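Local coordinates for protein thymidylate synthase thyX (Helicobacter pylori, PDB 3N3Y) that probably catalyses the reductive methylation of dUMP to dTMP, with methylenetetrahydrofolate as methyl donor and a bound FAD, reduced by NADPH, as hydride carrier, at residues F67-L72 / L166-N171. Sequence-based numbering, arbitrary orientation.
Sequences FEIKGL and LAYSIN. With FAD (flavin-adenine dinucleotide), chain K.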
ATOM      1  N   PHE A  67      15.825  -5.491   9.372  1.00 29.72           N
ATOM      2  CA  PHE A  67      16.672  -4.817  10.345  1.00 29.06           C
ATOM      3  C   PHE A  67      16.226  -5.020  11.775  1.00 35.26           C
ATOM      4  O   PHE A  67      15.086  -5.388  12.055  1.00 31.89           O
ATOM      5  CB  PHE A  67      16.681  -3.315  10.121  1.00 24.53           C
ATOM      6  CG  PHE A  67      17.226  -2.892   8.794  1.00 28.61           C
ATOM      7  CD1 PHE A  67      18.588  -2.702   8.620  1.00 25.97           C
ATOM      8  CD2 PHE A  67      16.372  -2.630   7.730  1.00 25.60           C
ATOM      9  CE1 PHE A  67      19.088  -2.280   7.415  1.00 25.33           C
ATOM     10  CE2 PHE A  67      16.869  -2.208   6.512  1.00 26.61           C
ATOM     11  CZ  PHE A  67      18.233  -2.035   6.353  1.00 28.95           C
ATOM     12  N   GLU A  68      17.153  -4.744  12.683  1.00 35.85           N
ATOM     13  CA  GLU A  68      16.825  -4.621  14.086  1.00 36.71           C
ATOM     14  C   GLU A  68      17.274  -3.228  14.516  1.00 34.31           C
ATOM     15  O   GLU A  68      18.377  -2.809  14.190  1.00 33.76           O
ATOM     16  CB  GLU A  68      17.528  -5.709  14.888  1.00 38.76           C
ATOM     17  CG  GLU A  68      16.967  -5.922  16.280  1.00 42.14           C
ATOM     18  CD  GLU A  68      17.994  -6.551  17.231  1.00 61.56           C
ATOM     19  OE1 GLU A  68      18.709  -7.496  16.810  1.00 62.89           O
ATOM     20  OE2 GLU A  68      18.092  -6.093  18.397  1.00 61.03           O
ATOM     21  N   ILE A  69      16.411  -2.504  15.224  1.00 31.80           N
ATOM     22  CA  ILE A  69      16.740  -1.163  15.695  1.00 32.99           C
ATOM     23  C   ILE A  69      16.567  -1.081  17.205  1.00 33.71           C
ATOM     24  O   ILE A  69      15.482  -1.360  17.725  1.00 31.01           O
ATOM     25  CB  ILE A  69      15.861  -0.082  15.022  1.00 31.56           C
ATOM     26  CG1 ILE A  69      15.937  -0.218  13.496  1.00 30.84           C
ATOM     27  CG2 ILE A  69      16.255   1.327  15.510  1.00 31.57           C
ATOM     28  CD1 ILE A  69      14.864   0.559  12.722  1.00 31.68           C
ATOM     29  N   LYS A  70      17.643  -0.724  17.905  1.00 34.13           N
ATOM     30  CA  LYS A  70      17.605  -0.589  19.365  1.00 37.80           C
ATOM     31  C   LYS A  70      17.960   0.831  19.786  1.00 33.30           C
ATOM     32  O   LYS A  70      18.868   1.443  19.233  1.00 33.38           O
ATOM     33  CB  LYS A  70      18.547  -1.584  20.059  1.00 40.07           C
ATOM     34  CG  LYS A  70      18.509  -2.991  19.492  1.00 45.71           C
ATOM     35  CD  LYS A  70      18.772  -4.060  20.567  1.00 55.11           C
ATOM     36  CE  LYS A  70      20.145  -3.899  21.216  1.00 66.94           C
ATOM     37  NZ  LYS A  70      20.444  -4.947  22.245  1.00 65.46           N
ATOM     38  N   GLY A  71      17.216   1.359  20.747  1.00 32.03           N
ATOM     39  CA  GLY A  71      17.542   2.650  21.326  1.00 31.95           C
ATOM     40  C   GLY A  71      17.037   3.857  20.559  1.00 32.13           C
ATOM     41  O   GLY A  71      17.591   4.939  20.664  1.00 33.17           O
ATOM     42  N   LEU A  72      15.983   3.672  19.778  1.00 30.94           N
ATOM     43  CA  LEU A  72      15.348   4.776  19.087  1.00 28.61           C
ATOM     44  C   LEU A  72      14.314   5.378  20.053  1.00 30.47           C
ATOM     45  O   LEU A  72      13.665   4.647  20.817  1.00 35.57           O
ATOM     46  CB  LEU A  72      14.671   4.256  17.808  1.00 29.44           C
ATOM     47  CG  LEU A  72      14.118   5.303  16.844  1.00 28.30           C
ATOM     48  CD1 LEU A  72      15.253   5.991  16.108  1.00 31.83           C
ATOM     49  CD2 LEU A  72      13.099   4.701  15.875  1.00 32.28           C
ATOM     50  N   LEU A 166      12.687  -2.284  17.920  1.00 27.36           N
ATOM     51  CA  LEU A 166      11.830  -2.836  16.884  1.00 29.25           C
ATOM     52  C   LEU A 166      12.546  -3.665  15.835  1.00 26.75           C
ATOM     53  O   LEU A 166      13.739  -3.508  15.595  1.00 26.30           O
ATOM     54  CB  LEU A 166      11.054  -1.718  16.175  1.00 32.53           C
ATOM     55  CG  LEU A 166      11.920  -0.653  15.508  1.00 29.10           C
ATOM     56  CD1 LEU A 166      11.223  -0.070  14.314  1.00 27.87           C
ATOM     57  CD2 LEU A 166      12.298   0.440  16.506  1.00 30.37           C
ATOM     58  N   ALA A 167      11.788  -4.565  15.225  1.00 26.79           N
ATOM     59  CA  ALA A 167      12.164  -5.162  13.960  1.00 26.15           C
ATOM     60  C   ALA A 167      11.517  -4.319  12.859  1.00 27.62           C
ATOM     61  O   ALA A 167      10.322  -3.986  12.909  1.00 27.16           O
ATOM     62  CB  ALA A 167      11.709  -6.608  13.891  1.00 27.82           C
ATOM     63  N   TYR A 168      12.319  -3.958  11.876  1.00 24.96           N
ATOM     64  CA  TYR A 168      11.870  -3.122  10.785  1.00 26.39           C
ATOM     65  C   TYR A 168      12.240  -3.805   9.473  1.00 27.57           C
ATOM     66  O   TYR A 168      13.409  -4.078   9.231  1.00 28.33           O
ATOM     67  CB  TYR A 168      12.566  -1.760  10.884  1.00 25.48           C
ATOM     68  CG  TYR A 168      12.042  -0.691   9.957  1.00 23.82           C
ATOM     69  CD1 TYR A 168      10.744  -0.202  10.094  1.00 28.20           C
ATOM     70  CD2 TYR A 168      12.851  -0.141   8.965  1.00 25.59           C
ATOM     71  CE1 TYR A 168      10.261   0.782   9.257  1.00 27.61           C
ATOM     72  CE2 TYR A 168      12.379   0.861   8.132  1.00 26.36           C
ATOM     73  CZ  TYR A 168      11.076   1.307   8.281  1.00 26.38           C
ATOM     74  OH  TYR A 168      10.583   2.281   7.462  1.00 28.78           O
ATOM     75  N   SER A 169      11.259  -4.081   8.622  1.00 25.76           N
ATOM     76  CA  SER A 169      11.551  -4.672   7.315  1.00 26.13           C
ATOM     77  C   SER A 169      11.068  -3.773   6.202  1.00 29.38           C
ATOM     78  O   SER A 169       9.973  -3.211   6.266  1.00 30.69           O
ATOM     79  CB  SER A 169      10.919  -6.056   7.179  1.00 29.79           C
ATOM     80  OG  SER A 169      11.459  -6.925   8.154  1.00 32.06           O
ATOM     81  N   ILE A 170      11.881  -3.648   5.166  1.00 28.37           N
ATOM     82  CA  ILE A 170      11.601  -2.696   4.114  1.00 25.25           C
ATOM     83  C   ILE A 170      12.271  -3.136   2.798  1.00 28.98           C
ATOM     84  O   ILE A 170      13.368  -3.725   2.806  1.00 25.50           O
ATOM     85  CB  ILE A 170      12.056  -1.278   4.564  1.00 28.50           C
ATOM     86  CG1 ILE A 170      11.688  -0.197   3.537  1.00 24.11           C
ATOM     87  CG2 ILE A 170      13.555  -1.252   4.890  1.00 21.30           C
ATOM     88  CD1 ILE A 170      11.999   1.197   4.025  1.00 20.76           C
ATOM     89  N   ASN A 171      11.609  -2.875   1.674  1.00 26.70           N
ATOM     90  CA  ASN A 171      12.209  -3.182   0.378  1.00 29.26           C
ATOM     91  C   ASN A 171      13.109  -2.043  -0.118  1.00 28.08           C
ATOM     92  O   ASN A 171      13.068  -0.942   0.427  1.00 27.72           O
ATOM     93  CB  ASN A 171      11.155  -3.616  -0.655  1.00 25.69           C
ATOM     94  CG  ASN A 171      10.333  -2.462  -1.217  1.00 27.02           C
ATOM     95  OD1 ASN A 171      10.839  -1.381  -1.512  1.00 25.55           O
ATOM     96  ND2 ASN A 171       9.053  -2.714  -1.405  1.00 26.92           N
TER
HETATM   97  PA  FAD K 302       1.850   2.514  -7.986  1.00 32.02           P
HETATM   98  O1A FAD K 302       0.472   3.130  -8.098  1.00 30.98           O
HETATM   99  O2A FAD K 302       1.841   1.002  -7.941  1.00 26.00           O
HETATM  100  O5B FAD K 302       2.567   3.067  -6.672  1.00 29.26           O
HETATM  101  C5B FAD K 302       2.538   4.447  -6.386  1.00 35.13           C
HETATM  102  C4B FAD K 302       3.788   4.757  -5.583  1.00 31.05           C
HETATM  103  O4B FAD K 302       3.737   4.027  -4.371  1.00 29.32           O
HETATM  104  C3B FAD K 302       5.041   4.275  -6.317  1.00 31.92           C
HETATM  105  O3B FAD K 302       5.596   5.286  -7.125  1.00 38.69           O
HETATM  106  C2B FAD K 302       5.958   3.848  -5.193  1.00 32.07           C
HETATM  107  O2B FAD K 302       6.606   4.979  -4.668  1.00 37.51           O
HETATM  108  C1B FAD K 302       4.990   3.431  -4.109  1.00 30.44           C
HETATM  109  N9A FAD K 302       4.813   1.977  -3.959  1.00 32.04           N
HETATM  110  C8A FAD K 302       3.673   1.250  -4.204  1.00 29.44           C
HETATM  111  N7A FAD K 302       3.929  -0.042  -3.900  1.00 28.97           N
HETATM  112  C5A FAD K 302       5.214  -0.141  -3.472  1.00 28.97           C
HETATM  113  C6A FAD K 302       5.996  -1.212  -3.051  1.00 32.45           C
HETATM  114  N6A FAD K 302       5.444  -2.403  -2.825  1.00 31.11           N
HETATM  115  N1A FAD K 302       7.299  -0.985  -2.667  1.00 27.32           N
HETATM  116  C2A FAD K 302       7.831   0.284  -2.713  1.00 30.87           C
HETATM  117  N3A FAD K 302       7.059   1.335  -3.141  1.00 29.23           N
HETATM  118  C4A FAD K 302       5.776   1.122  -3.502  1.00 28.96           C
HETATM  119  N1  FAD K 302       6.306  -3.393 -15.671  1.00 36.62           N
HETATM  120  C2  FAD K 302       6.866  -4.618 -15.980  1.00 32.88           C
HETATM  121  O2  FAD K 302       6.741  -5.565 -15.224  1.00 28.19           O
HETATM  122  N3  FAD K 302       7.578  -4.790 -17.146  1.00 37.50           N
HETATM  123  C4  FAD K 302       7.738  -3.745 -18.025  1.00 37.84           C
HETATM  124  O4  FAD K 302       8.381  -3.930 -19.049  1.00 38.99           O
HETATM  125  C4X FAD K 302       7.176  -2.500 -17.740  1.00 38.54           C
HETATM  126  N5  FAD K 302       7.338  -1.445 -18.622  1.00 35.34           N
HETATM  127  C5X FAD K 302       6.759  -0.226 -18.316  1.00 37.83           C
HETATM  128  C6  FAD K 302       6.907   0.837 -19.197  1.00 35.50           C
HETATM  129  C7  FAD K 302       6.340   2.069 -18.913  1.00 36.90           C
HETATM  130  C7M FAD K 302       6.509   3.207 -19.881  1.00 33.86           C
HETATM  131  C8  FAD K 302       5.620   2.244 -17.727  1.00 38.77           C
HETATM  132  C8M FAD K 302       5.011   3.581 -17.416  1.00 34.96           C
HETATM  133  C9  FAD K 302       5.469   1.188 -16.830  1.00 33.76           C
HETATM  134  C9A FAD K 302       6.039  -0.052 -17.120  1.00 37.66           C
HETATM  135  N10 FAD K 302       5.890  -1.111 -16.239  1.00 33.28           N
HETATM  136  C10 FAD K 302       6.456  -2.332 -16.551  1.00 35.81           C
HETATM  137  C1' FAD K 302       5.086  -0.974 -14.969  1.00 33.13           C
HETATM  138  C2' FAD K 302       5.820  -0.299 -13.817  1.00 36.48           C
HETATM  139  O2' FAD K 302       6.966  -1.052 -13.467  1.00 35.10           O
HETATM  140  C3' FAD K 302       4.901  -0.150 -12.598  1.00 38.10           C
HETATM  141  O3' FAD K 302       4.508  -1.404 -12.081  1.00 34.75           O
HETATM  142  C4' FAD K 302       3.657   0.689 -12.880  1.00 32.34           C
HETATM  143  O4' FAD K 302       4.030   1.797 -13.656  1.00 35.10           O
HETATM  144  C5' FAD K 302       3.125   1.279 -11.591  1.00 34.65           C
HETATM  145  O5' FAD K 302       4.059   2.273 -11.182  1.00 32.96           O
HETATM  146  P   FAD K 302       4.204   2.696  -9.631  1.00 29.87           P
HETATM  147  O1P FAD K 302       5.096   3.911  -9.499  1.00 34.46           O
HETATM  148  O2P FAD K 302       4.732   1.522  -8.855  1.00 30.98           O
HETATM  149  O3P FAD K 302       2.708   3.133  -9.211  1.00 30.83           O
HETATM  150  O   HOH W   1      13.319  -7.563  10.664  1.00 30.99           O
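Phe67 and Ile69 pair antiparallel with Tyr168 and Leu166 through four backbone hydrogen bonds, from Phe67 N to Tyr168 O (2.8 Å) and back, and from Ile69 N to Leu166 O (2.9 Å) and back; the N-to-C directions of segments 67-70 and 166-171 make 142°, antiparallel with a marked twist. Glu68 and Ala167 form the non-hydrogen-bonded pair between them, where Ala167 CA sends a C-H toward Phe67 O at 3.5 Å. A water that donates to this carbonyl also hydrogen-bonds Ser169 OG.

Phe67, Ile69, Leu166 and Tyr168 share one face of the sheet. Ile69 lies alongside both partners: its CB meets Leu166 CD2 at 3.9 Å, and its CD1 reaches Tyr168 CB at 3.7 Å. With CG1 beside the backbone N (chi1 -53°), the Ile69 chain leads CD1 to that tyrosine. The Phe67 ring presents its edge to the Tyr168 carbonyl, and its CE2 touches Ile170 CG2 at 3.8 Å. Beyond the corner at Gly71, Leu72 returns to this apolar group, its CD2 4.4 Å from Leu166 CD2.

At the end of its strand, Asn171 splits its amide between two tasks: ND2 donates to adenine N1A of FAD (2.8 Å, nearly straight at 171°), while OD1 caps Ser174 N at the start of helix 172-182. Val90 of the second subunit and Arg84 of the third also bond this FAD, in a pocket built by three monomers.

Gly71, at positive phi, and Leu72 both hydrogen-bond through the backbone to Thr164, making the corner a G1 beta bulge. Helix 189-201 packs on Phe67 and Leu72, and helix 172-182 on Tyr168 and Ile170; strands 10-16 and 87-90 flank this central pair in the antiparallel sheet.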